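Local coordinates for protein putative phosphomannomutase (Thermus thermophilus, PDB 1TUO) that probably interconverts sugar phosphates as a magnesium-dependent member of the phosphohexose mutase family, perhaps acting on phosphomannose or phosphopentose substrates, at residues Thr294-Leu304 with Phe370-His381; Phe315-Leu323 with Gly338-Arg346. All blocks are in the same frame, centred on the assembly; numbering follows the deposited sequence.

Contact 1: Thr294-Leu304 with Phe370-His381; sequences TWLLDRLGERL and FKEVEALTGLTH
L296 is the knob of this helix pair: its side chain fits among F370, V373, E374 and T377, a knob-into-hole arrangement between helix 296-304 and the end of helix 366-377, whose local axes approach to 9.4 Å at 63°. Its two methyls divide the work. CD2 lies 3.9 Å from CZ of F370 and also meets CG1 of V373, while CD1 turns the other way to rest 3.9 Å from CB of L379. Farther along, CD1 of L300 packs on CG2 of T377, and L304 and L376 meet at the margin through their CD1 methyls.

The polar part of the contact is made by two arginines donating to the last carbonyls of helix 366-377. R299 NH1 donates to T377 O at 2.7 Å, nearly in line with the carbonyl though bent at the hydrogen; bends at chi2 and chi3 (59° and 72°) fold the chain back over T377 and bring one guanidinium face onto CD1 of L379. R303 NH1 donates to L376 O at 2.8 Å from above the carbonyl plane, and T377 O lies over a face of its guanidinium, nearer the rim than the centre and too poorly angled for a hydrogen bond.

Within the segments, T377 OG1 donates to V373 O and accepts from L379 N in an ST turn, just where G378 leaves the helix with positive phi. At the start of helix 296-304, T294 OG1 caps L296 N at 2.9 Å. T294 OG1 and ND1 of H381 share a partner, E444 of the C-terminal domain, rather than bonding to each other.

No further turn of helix pairs these last carbonyls, and two guanidinium groups placed there would be expected to offset their partial negative charge, so that polar capping completes a contact whose centre is apolar.

Contact 2: Phe315-Leu323 with Gly338-Arg346; sequences FKWIKEEFL and GYPEHLPER
The alpha/beta/alpha layering of domain III brings helix 315-322 against the edge strand 337-339 and the turn that follows it, a contact made by two phenylalanines two turns apart on the same face of the helix. F322 turns a ring face to P340 in a CH-pi contact: CD of the proline stands over the face, 3.9 Å from the ring centroid and 29° off the normal. The rim of the same ring points at the backbone, with CZ 3.4 Å from G338 O.

F315 takes the other end. With CG anti to the backbone N (chi1 -168°), its ring reaches the corner of the chain at P344 and E345, where CE1 lies 3.5 Å from P344 O, near the ring plane. R346 runs past it in the opposite direction; its CG is 3.3 Å from CE2 of F315, and its guanidinium lays one face on CB of F315, 3.8 Å above the plane. Replacing F315 by an alanine is likely to leave the R346 methylene chain and the E345 backbone without their apolar neighbour and to open a gap at this corner.

P344 centres an inverse gamma turn, and its carbonyl oxygen is buried here with no polar partner in the model. The aliphatic part of K319 lies alongside P344, its CD 3.6 Å from P344 O.

The charged ends have partners outside the two segments: K319 pairs with D122, R346 with E332, and E345 OE1 with S92 and K121. G338 is hydrogen-bonded through its backbone to G330 of strand 327-331, helix 88-97 touches L343 and P344, and helix 348-362 packs on Y339.

Following the chain from the N terminus, helix 296-304 opens the loop that contact 1 will close, and strand 308-311 leads on to helix 315-322. Contact 2 closes first, bringing 338-346 back to that helix after strand 327-331 and the start of strand 337-339; it is therefore nested inside contact 1. Helix 348-362 and the first turn of helix 366-377 follow before contact 1 closes the outer loop. The two sites do not touch: their centres are about 23 Å apart and their nearest atoms about 9 Å. Contact 2 is buried, beside helix 88-97 of domain I, whereas contact 1 lies where domain III passes into the C-terminal domain through strand 382-386.

Contact 1: Thr294-Leu304 with Phe370-His381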
loop_
_atom_site.group_PDB
_atom_site.type_symbol
_atom_site.label_atom_id
_atom_site.label_comp_id
_atom_site.label_asym_id
_atom_site.label_seq_id
_atom_site.Cartn_x
_atom_site.Cartn_y
_atom_site.Cartn_z
ATOM N N THR A 294 -4.810 -8.496 -11.817
ATOM C CA THR A 294 -4.613 -9.462 -12.896
ATOM C C THR A 294 -5.369 -10.767 -12.702
ATOM O O THR A 294 -5.454 -11.279 -11.584
ATOM C CB THR A 294 -3.122 -9.827 -13.040
ATOM O OG1 THR A 294 -2.974 -10.858 -14.025
ATOM C CG2 THR A 294 -2.568 -10.334 -11.706
ATOM N N TRP A 295 -5.904 -11.316 -13.788
ATOM C CA TRP A 295 -6.609 -12.582 -13.679
ATOM C C TRP A 295 -5.625 -13.744 -13.619
ATOM O O TRP A 295 -6.035 -14.902 -13.561
ATOM C CB TRP A 295 -7.590 -12.785 -14.839
ATOM C CG TRP A 295 -7.031 -12.539 -16.198
ATOM C CD1 TRP A 295 -5.713 -12.486 -16.558
ATOM C CD2 TRP A 295 -7.784 -12.330 -17.394
ATOM N NE1 TRP A 295 -5.601 -12.253 -17.912
ATOM C CE2 TRP A 295 -6.859 -12.155 -18.448
ATOM C CE3 TRP A 295 -9.155 -12.275 -17.679
ATOM C CZ2 TRP A 295 -7.262 -11.929 -19.765
ATOM C CZ3 TRP A 295 -9.555 -12.050 -18.989
ATOM C CH2 TRP A 295 -8.611 -11.880 -20.014
ATOM N N LEU A 296 -4.328 -13.446 -13.646
ATOM C CA LEU A 296 -3.342 -14.514 -13.553
ATOM C C LEU A 296 -3.415 -15.082 -12.138
ATOM O O LEU A 296 -3.090 -16.242 -11.911
ATOM C CB LEU A 296 -1.923 -14.003 -13.837
ATOM C CG LEU A 296 -1.355 -14.265 -15.239
ATOM C CD1 LEU A 296 -2.030 -13.346 -16.251
ATOM C CD2 LEU A 296 0.153 -14.027 -15.239
ATOM N N LEU A 297 -3.840 -14.265 -11.177
ATOM C CA LEU A 297 -3.936 -14.764 -9.807
ATOM C C LEU A 297 -5.046 -15.812 -9.741
ATOM O O LEU A 297 -4.874 -16.877 -9.134
ATOM C CB LEU A 297 -4.225 -13.629 -8.819
ATOM C CG LEU A 297 -4.275 -14.046 -7.344
ATOM C CD1 LEU A 297 -2.975 -14.743 -6.952
ATOM C CD2 LEU A 297 -4.501 -12.816 -6.482
ATOM N N ASP A 298 -6.184 -15.515 -10.368
ATOM C CA ASP A 298 -7.311 -16.451 -10.390
ATOM C C ASP A 298 -6.861 -17.760 -11.035
ATOM O O ASP A 298 -7.141 -18.846 -10.523
ATOM C CB ASP A 298 -8.482 -15.891 -11.208
ATOM C CG ASP A 298 -8.905 -14.508 -10.761
ATOM O OD1 ASP A 298 -10.091 -14.335 -10.416
ATOM O OD2 ASP A 298 -8.055 -13.594 -10.765
ATOM N N ARG A 299 -6.163 -17.646 -12.164
ATOM C CA ARG A 299 -5.676 -18.821 -12.887
ATOM C C ARG A 299 -4.674 -19.609 -12.047
ATOM O O ARG A 299 -4.720 -20.840 -12.011
ATOM C CB ARG A 299 -5.034 -18.401 -14.222
ATOM C CG ARG A 299 -4.417 -19.552 -15.038
ATOM C CD ARG A 299 -5.434 -20.636 -15.388
ATOM N NE ARG A 299 -6.393 -20.215 -16.409
ATOM C CZ ARG A 299 -6.129 -20.142 -17.711
ATOM N NH1 ARG A 299 -4.926 -20.463 -18.175
ATOM N NH2 ARG A 299 -7.077 -19.751 -18.557
ATOM N N LEU A 300 -3.776 -18.906 -11.360
ATOM C CA LEU A 300 -2.787 -19.589 -10.530
ATOM C C LEU A 300 -3.514 -20.404 -9.461
ATOM O O LEU A 300 -3.150 -21.549 -9.177
ATOM C CB LEU A 300 -1.848 -18.575 -9.868
ATOM C CG LEU A 300 -0.612 -19.132 -9.156
ATOM C CD1 LEU A 300 0.327 -19.777 -10.176
ATOM C CD2 LEU A 300 0.110 -18.008 -8.420
ATOM N N GLY A 301 -4.551 -19.808 -8.884
ATOM C CA GLY A 301 -5.322 -20.484 -7.858
ATOM C C GLY A 301 -6.046 -21.719 -8.361
ATOM O O GLY A 301 -6.128 -22.722 -7.655
ATOM N N GLU A 302 -6.585 -21.660 -9.575
ATOM C CA GLU A 302 -7.285 -22.818 -10.113
ATOM C C GLU A 302 -6.280 -23.899 -10.509
ATOM O O GLU A 302 -6.535 -25.097 -10.335
ATOM C CB GLU A 302 -8.145 -22.423 -11.323
ATOM C CG GLU A 302 -7.373 -22.173 -12.607
ATOM C CD GLU A 302 -8.279 -21.764 -13.759
ATOM O OE1 GLU A 302 -8.901 -20.681 -13.665
ATOM O OE2 GLU A 302 -8.370 -22.526 -14.750
ATOM N N ARG A 303 -5.131 -23.473 -11.025
ATOM C CA ARG A 303 -4.083 -24.399 -11.460
ATOM C C ARG A 303 -3.387 -25.124 -10.308
ATOM O O ARG A 303 -3.196 -26.343 -10.360
ATOM C CB ARG A 303 -3.021 -23.655 -12.287
ATOM C CG ARG A 303 -3.394 -23.353 -13.744
ATOM C CD ARG A 303 -3.122 -24.546 -14.654
ATOM N NE ARG A 303 -3.540 -24.326 -16.040
ATOM C CZ ARG A 303 -2.723 -24.015 -17.044
ATOM N NH1 ARG A 303 -1.417 -23.869 -16.840
ATOM N NH2 ARG A 303 -3.213 -23.874 -18.272
ATOM N N LEU A 304 -3.017 -24.379 -9.268
ATOM C CA LEU A 304 -2.303 -24.964 -8.134
ATOM C C LEU A 304 -3.146 -25.429 -6.950
ATOM O O LEU A 304 -2.671 -26.219 -6.126
ATOM C CB LEU A 304 -1.227 -23.994 -7.643
ATOM C CG LEU A 304 -0.178 -23.616 -8.692
ATOM C CD1 LEU A 304 0.876 -22.737 -8.051
ATOM C CD2 LEU A 304 0.461 -24.875 -9.279
ATOM N N PHE A 370 8.607 -14.690 -12.278
ATOM C CA PHE A 370 7.360 -14.370 -12.944
ATOM C C PHE A 370 7.175 -15.219 -14.200
ATOM O O PHE A 370 6.050 -15.568 -14.548
ATOM C CB PHE A 370 7.281 -12.886 -13.300
ATOM C CG PHE A 370 5.943 -12.490 -13.844
ATOM C CD1 PHE A 370 4.806 -12.575 -13.046
ATOM C CD2 PHE A 370 5.801 -12.118 -15.176
ATOM C CE1 PHE A 370 3.547 -12.301 -13.564
ATOM C CE2 PHE A 370 4.550 -11.842 -15.708
ATOM C CZ PHE A 370 3.419 -11.935 -14.905
ATOM N N LYS A 371 8.275 -15.559 -14.872
ATOM C CA LYS A 371 8.203 -16.395 -16.073
ATOM C C LYS A 371 7.612 -17.744 -15.668
ATOM O O LYS A 371 6.900 -18.382 -16.443
ATOM C CB LYS A 371 9.599 -16.608 -16.665
ATOM C CG LYS A 371 10.279 -15.340 -17.154
ATOM C CD LYS A 371 9.583 -14.748 -18.362
ATOM C CE LYS A 371 10.306 -13.492 -18.843
ATOM N NZ LYS A 371 9.680 -12.906 -20.065
ATOM N N GLU A 372 7.917 -18.165 -14.443
ATOM C CA GLU A 372 7.413 -19.420 -13.904
ATOM C C GLU A 372 5.920 -19.255 -13.623
ATOM O O GLU A 372 5.137 -20.197 -13.765
ATOM C CB GLU A 372 8.173 -19.780 -12.620
ATOM C CG GLU A 372 7.651 -20.995 -11.858
ATOM C CD GLU A 372 7.961 -22.331 -12.527
ATOM O OE1 GLU A 372 8.927 -22.419 -13.319
ATOM O OE2 GLU A 372 7.240 -23.306 -12.232
ATOM N N VAL A 373 5.518 -18.053 -13.220
ATOM C CA VAL A 373 4.107 -17.797 -12.980
ATOM C C VAL A 373 3.390 -17.937 -14.321
ATOM O O VAL A 373 2.333 -18.556 -14.409
ATOM C CB VAL A 373 3.865 -16.368 -12.436
ATOM C CG1 VAL A 373 2.379 -16.035 -12.471
ATOM C CG2 VAL A 373 4.391 -16.260 -11.009
ATOM N N GLU A 374 3.972 -17.356 -15.363
ATOM C CA GLU A 374 3.360 -17.434 -16.684
ATOM C C GLU A 374 3.288 -18.874 -17.189
ATOM O O GLU A 374 2.319 -19.262 -17.837
ATOM C CB GLU A 374 4.120 -16.537 -17.669
ATOM C CG GLU A 374 3.716 -15.066 -17.543
ATOM C CD GLU A 374 4.554 -14.120 -18.382
ATOM O OE1 GLU A 374 3.989 -13.122 -18.880
ATOM O OE2 GLU A 374 5.773 -14.355 -18.532
ATOM N N ALA A 375 4.304 -19.669 -16.869
ATOM C CA ALA A 375 4.325 -21.068 -17.294
ATOM C C ALA A 375 3.235 -21.867 -16.579
ATOM O O ALA A 375 2.501 -22.632 -17.203
ATOM C CB ALA A 375 5.696 -21.686 -17.009
ATOM N N LEU A 376 3.140 -21.691 -15.266
ATOM C CA LEU A 376 2.145 -22.405 -14.474
ATOM C C LEU A 376 0.703 -21.991 -14.775
ATOM O O LEU A 376 -0.220 -22.786 -14.603
ATOM C CB LEU A 376 2.435 -22.217 -12.980
ATOM C CG LEU A 376 3.764 -22.789 -12.478
ATOM C CD1 LEU A 376 3.968 -22.417 -11.006
ATOM C CD2 LEU A 376 3.767 -24.315 -12.653
ATOM N N THR A 377 0.503 -20.747 -15.202
ATOM C CA THR A 377 -0.847 -20.267 -15.512
ATOM C C THR A 377 -1.183 -20.463 -16.982
ATOM O O THR A 377 -2.356 -20.536 -17.350
ATOM C CB THR A 377 -1.023 -18.759 -15.209
ATOM O OG1 THR A 377 -0.056 -18.003 -15.948
ATOM C CG2 THR A 377 -0.857 -18.484 -13.725
ATOM N N GLY A 378 -0.151 -20.533 -17.816
ATOM C CA GLY A 378 -0.358 -20.701 -19.242
ATOM C C GLY A 378 -0.788 -19.395 -19.882
ATOM O O GLY A 378 -1.313 -19.376 -20.994
ATOM N N LEU A 379 -0.564 -18.295 -19.169
ATOM C CA LEU A 379 -0.948 -16.974 -19.656
ATOM C C LEU A 379 0.221 -16.001 -19.681
ATOM O O LEU A 379 1.166 -16.130 -18.900
ATOM C CB LEU A 379 -2.042 -16.391 -18.758
ATOM C CG LEU A 379 -3.351 -17.173 -18.616
ATOM C CD1 LEU A 379 -4.203 -16.538 -17.524
ATOM C CD2 LEU A 379 -4.091 -17.179 -19.949
ATOM N N THR A 380 0.153 -15.030 -20.589
ATOM C CA THR A 380 1.171 -13.994 -20.697
ATOM C C THR A 380 0.507 -12.734 -20.145
ATOM O O THR A 380 -0.701 -12.554 -20.293
ATOM C CB THR A 380 1.599 -13.760 -22.162
ATOM O OG1 THR A 380 2.238 -14.942 -22.666
ATOM C CG2 THR A 380 2.562 -12.589 -22.254
ATOM N N HIS A 381 1.293 -11.866 -19.518
ATOM C CA HIS A 381 0.763 -10.657 -18.903
ATOM C C HIS A 381 1.309 -9.340 -19.430
ATOM O O HIS A 381 2.512 -9.184 -19.625
ATOM C CB HIS A 381 1.012 -10.708 -17.389
ATOM C CG HIS A 381 0.742 -9.414 -16.685
ATOM N ND1 HIS A 381 -0.517 -9.038 -16.270
ATOM C CD2 HIS A 381 1.569 -8.397 -16.343
ATOM C CE1 HIS A 381 -0.455 -7.846 -15.703
ATOM N NE2 HIS A 381 0.801 -7.434 -15.735
#

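Contact 2: Phe315-Leu323 with Gly338-Arg346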
loop_
_atom_site.group_PDB
_atom_site.type_symbol
_atom_site.label_atom_id
_atom_site.label_comp_id
_atom_site.label_asym_id
_atom_site.label_seq_id
_atom_site.Cartn_x
_atom_site.Cartn_y
_atom_site.Cartn_z
ATOM N N PHE A 315 -9.140 -1.145 0.249
ATOM C CA PHE A 315 -8.513 -2.138 1.113
ATOM C C PHE A 315 -9.405 -2.626 2.251
ATOM O O PHE A 315 -9.170 -3.698 2.811
ATOM C CB PHE A 315 -7.189 -1.610 1.668
ATOM C CG PHE A 315 -6.345 -2.669 2.320
ATOM C CD1 PHE A 315 -6.419 -2.892 3.693
ATOM C CD2 PHE A 315 -5.500 -3.466 1.560
ATOM C CE1 PHE A 315 -5.661 -3.895 4.294
ATOM C CE2 PHE A 315 -4.739 -4.470 2.152
ATOM C CZ PHE A 315 -4.820 -4.684 3.522
ATOM N N LYS A 316 -10.435 -1.853 2.579
ATOM C CA LYS A 316 -11.346 -2.246 3.646
ATOM C C LYS A 316 -11.925 -3.630 3.359
ATOM O O LYS A 316 -12.125 -4.431 4.279
ATOM C CB LYS A 316 -12.485 -1.228 3.783
ATOM C CG LYS A 316 -13.361 -1.094 2.548
ATOM C CD LYS A 316 -14.504 -0.114 2.782
ATOM C CE LYS A 316 -15.264 0.149 1.496
ATOM N NZ LYS A 316 -16.270 -0.878 1.757
ATOM N N TRP A 317 -12.187 -3.912 2.085
ATOM C CA TRP A 317 -12.752 -5.204 1.698
ATOM C C TRP A 317 -11.775 -6.350 1.943
ATOM O O TRP A 317 -12.184 -7.457 2.284
ATOM C CB TRP A 317 -13.153 -5.219 0.218
ATOM C CG TRP A 317 -14.227 -4.246 -0.171
ATOM C CD1 TRP A 317 -14.059 -2.938 -0.547
ATOM C CD2 TRP A 317 -15.632 -4.514 -0.273
ATOM N NE1 TRP A 317 -15.273 -2.382 -0.883
ATOM C CE2 TRP A 317 -16.255 -3.326 -0.722
ATOM C CE3 TRP A 317 -16.427 -5.644 -0.027
ATOM C CZ2 TRP A 317 -17.636 -3.236 -0.933
ATOM C CZ3 TRP A 317 -17.801 -5.554 -0.237
ATOM C CH2 TRP A 317 -18.390 -4.357 -0.685
ATOM N N ILE A 318 -10.487 -6.089 1.745
ATOM C CA ILE A 318 -9.468 -7.112 1.950
ATOM C C ILE A 318 -9.266 -7.350 3.445
ATOM O O ILE A 318 -9.109 -8.486 3.888
ATOM C CB ILE A 318 -8.128 -6.694 1.284
ATOM C CG1 ILE A 318 -8.321 -6.624 -0.236
ATOM C CG2 ILE A 318 -7.025 -7.688 1.632
ATOM C CD1 ILE A 318 -7.118 -6.100 -0.998
ATOM N N LYS A 319 -9.277 -6.273 4.226
ATOM C CA LYS A 319 -9.109 -6.393 5.668
ATOM C C LYS A 319 -10.232 -7.238 6.271
ATOM O O LYS A 319 -9.979 -8.110 7.101
ATOM C CB LYS A 319 -9.089 -5.003 6.317
ATOM C CG LYS A 319 -9.129 -5.016 7.844
ATOM C CD LYS A 319 -8.658 -3.673 8.398
ATOM C CE LYS A 319 -8.989 -3.530 9.882
ATOM N NZ LYS A 319 -10.447 -3.275 10.091
ATOM N N GLU A 320 -11.467 -6.993 5.845
ATOM C CA GLU A 320 -12.597 -7.762 6.367
ATOM C C GLU A 320 -12.344 -9.254 6.172
ATOM O O GLU A 320 -12.545 -10.054 7.089
ATOM C CB GLU A 320 -13.906 -7.376 5.665
ATOM C CG GLU A 320 -15.128 -8.122 6.219
ATOM C CD GLU A 320 -16.442 -7.667 5.598
ATOM O OE1 GLU A 320 -16.769 -8.112 4.474
ATOM O OE2 GLU A 320 -17.142 -6.857 6.239
ATOM N N GLU A 321 -11.888 -9.629 4.982
ATOM C CA GLU A 321 -11.626 -11.035 4.697
ATOM C C GLU A 321 -10.446 -11.592 5.489
ATOM O O GLU A 321 -10.475 -12.743 5.921
ATOM C CB GLU A 321 -11.424 -11.237 3.191
ATOM C CG GLU A 321 -12.688 -10.931 2.390
ATOM C CD GLU A 321 -13.931 -11.574 3.006
ATOM O OE1 GLU A 321 -14.844 -10.836 3.436
ATOM O OE2 GLU A 321 -13.984 -12.821 3.071
ATOM N N PHE A 322 -9.410 -10.782 5.682
ATOM C CA PHE A 322 -8.247 -11.218 6.452
ATOM C C PHE A 322 -8.674 -11.614 7.865
ATOM O O PHE A 322 -8.247 -12.642 8.396
ATOM C CB PHE A 322 -7.229 -10.082 6.558
ATOM C CG PHE A 322 -6.214 -10.053 5.448
ATOM C CD1 PHE A 322 -6.501 -10.581 4.194
ATOM C CD2 PHE A 322 -4.977 -9.441 5.653
ATOM C CE1 PHE A 322 -5.576 -10.501 3.157
ATOM C CE2 PHE A 322 -4.041 -9.353 4.621
ATOM C CZ PHE A 322 -4.343 -9.883 3.368
ATOM N N LEU A 323 -9.519 -10.785 8.468
ATOM C CA LEU A 323 -9.984 -11.032 9.826
ATOM C C LEU A 323 -10.764 -12.343 9.945
ATOM O O LEU A 323 -10.988 -12.837 11.051
ATOM C CB LEU A 323 -10.812 -9.838 10.317
ATOM C CG LEU A 323 -10.020 -8.520 10.386
ATOM C CD1 LEU A 323 -10.921 -7.383 10.842
ATOM C CD2 LEU A 323 -8.842 -8.675 11.342
ATOM N N GLY A 338 -0.926 -7.136 1.533
ATOM C CA GLY A 338 -1.062 -7.415 2.951
ATOM C C GLY A 338 -0.812 -8.885 3.243
ATOM O O GLY A 338 -1.073 -9.752 2.408
ATOM N N TYR A 339 -0.308 -9.155 4.440
ATOM C CA TYR A 339 0.013 -10.509 4.878
ATOM C C TYR A 339 -0.723 -10.727 6.198
ATOM O O TYR A 339 -0.323 -10.208 7.241
ATOM C CB TYR A 339 1.530 -10.613 5.044
ATOM C CG TYR A 339 2.248 -10.118 3.806
ATOM C CD1 TYR A 339 2.371 -10.925 2.668
ATOM C CD2 TYR A 339 2.720 -8.809 3.735
ATOM C CE1 TYR A 339 2.944 -10.431 1.492
ATOM C CE2 TYR A 339 3.287 -8.308 2.571
ATOM C CZ TYR A 339 3.397 -9.119 1.453
ATOM O OH TYR A 339 3.951 -8.601 0.301
ATOM N N PRO A 340 -1.818 -11.500 6.159
ATOM C CA PRO A 340 -2.672 -11.820 7.308
ATOM C C PRO A 340 -2.009 -12.162 8.643
ATOM O O PRO A 340 -2.411 -11.638 9.683
ATOM C CB PRO A 340 -3.569 -12.949 6.777
ATOM C CG PRO A 340 -2.779 -13.534 5.639
ATOM C CD PRO A 340 -2.187 -12.322 4.991
ATOM N N GLU A 341 -1.000 -13.027 8.629
ATOM C CA GLU A 341 -0.339 -13.404 9.873
ATOM C C GLU A 341 0.500 -12.279 10.475
ATOM O O GLU A 341 1.003 -12.400 11.592
ATOM C CB GLU A 341 0.515 -14.662 9.658
ATOM C CG GLU A 341 1.025 -14.860 8.237
ATOM C CD GLU A 341 2.054 -14.018 7.517
ATOM O OE1 GLU A 341 2.832 -13.706 8.408
ATOM O OE2 GLU A 341 2.279 -13.811 6.326
ATOM N N HIS A 342 0.621 -11.180 9.734
ATOM C CA HIS A 342 1.388 -10.008 10.155
ATOM C C HIS A 342 0.445 -8.910 10.665
ATOM O O HIS A 342 0.315 -8.695 11.870
ATOM C CB HIS A 342 2.219 -9.509 8.961
ATOM C CG HIS A 342 2.919 -8.201 9.187
ATOM N ND1 HIS A 342 3.742 -7.966 10.267
ATOM C CD2 HIS A 342 2.957 -7.074 8.434
ATOM C CE1 HIS A 342 4.255 -6.752 10.173
ATOM N NE2 HIS A 342 3.794 -6.189 9.067
ATOM N N LEU A 343 -0.203 -8.220 9.734
ATOM C CA LEU A 343 -1.135 -7.140 10.053
ATOM C C LEU A 343 -2.164 -7.064 8.931
ATOM O O LEU A 343 -1.842 -7.342 7.776
ATOM C CB LEU A 343 -0.415 -5.786 10.112
ATOM C CG LEU A 343 0.492 -5.359 11.270
ATOM C CD1 LEU A 343 1.200 -4.067 10.880
ATOM C CD2 LEU A 343 -0.320 -5.157 12.536
ATOM N N PRO A 344 -3.415 -6.710 9.261
ATOM C CA PRO A 344 -4.464 -6.596 8.244
ATOM C C PRO A 344 -4.276 -5.208 7.654
ATOM O O PRO A 344 -5.163 -4.353 7.737
ATOM C CB PRO A 344 -5.744 -6.715 9.061
ATOM C CG PRO A 344 -5.365 -6.045 10.352
ATOM C CD PRO A 344 -3.983 -6.606 10.619
ATOM N N GLU A 345 -3.100 -5.002 7.066
ATOM C CA GLU A 345 -2.710 -3.715 6.504
ATOM C C GLU A 345 -1.714 -3.887 5.352
ATOM O O GLU A 345 -1.054 -4.919 5.244
ATOM C CB GLU A 345 -2.066 -2.882 7.626
ATOM C CG GLU A 345 -1.465 -1.555 7.199
ATOM C CD GLU A 345 -2.522 -0.529 6.869
ATOM O OE1 GLU A 345 -2.974 0.178 7.794
ATOM O OE2 GLU A 345 -2.910 -0.441 5.687
ATOM N N ARG A 346 -1.616 -2.882 4.488
ATOM C CA ARG A 346 -0.664 -2.929 3.382
ATOM C C ARG A 346 0.702 -2.598 3.971
ATOM O O ARG A 346 0.849 -1.586 4.658
ATOM C CB ARG A 346 -1.041 -1.893 2.321
ATOM C CG ARG A 346 -2.331 -2.226 1.597
ATOM C CD ARG A 346 -2.805 -1.097 0.693
ATOM N NE ARG A 346 -3.330 0.034 1.456
ATOM C CZ ARG A 346 -4.266 0.861 1.004
ATOM N NH1 ARG A 346 -4.779 0.683 -0.206
ATOM N NH2 ARG A 346 -4.696 1.862 1.762
#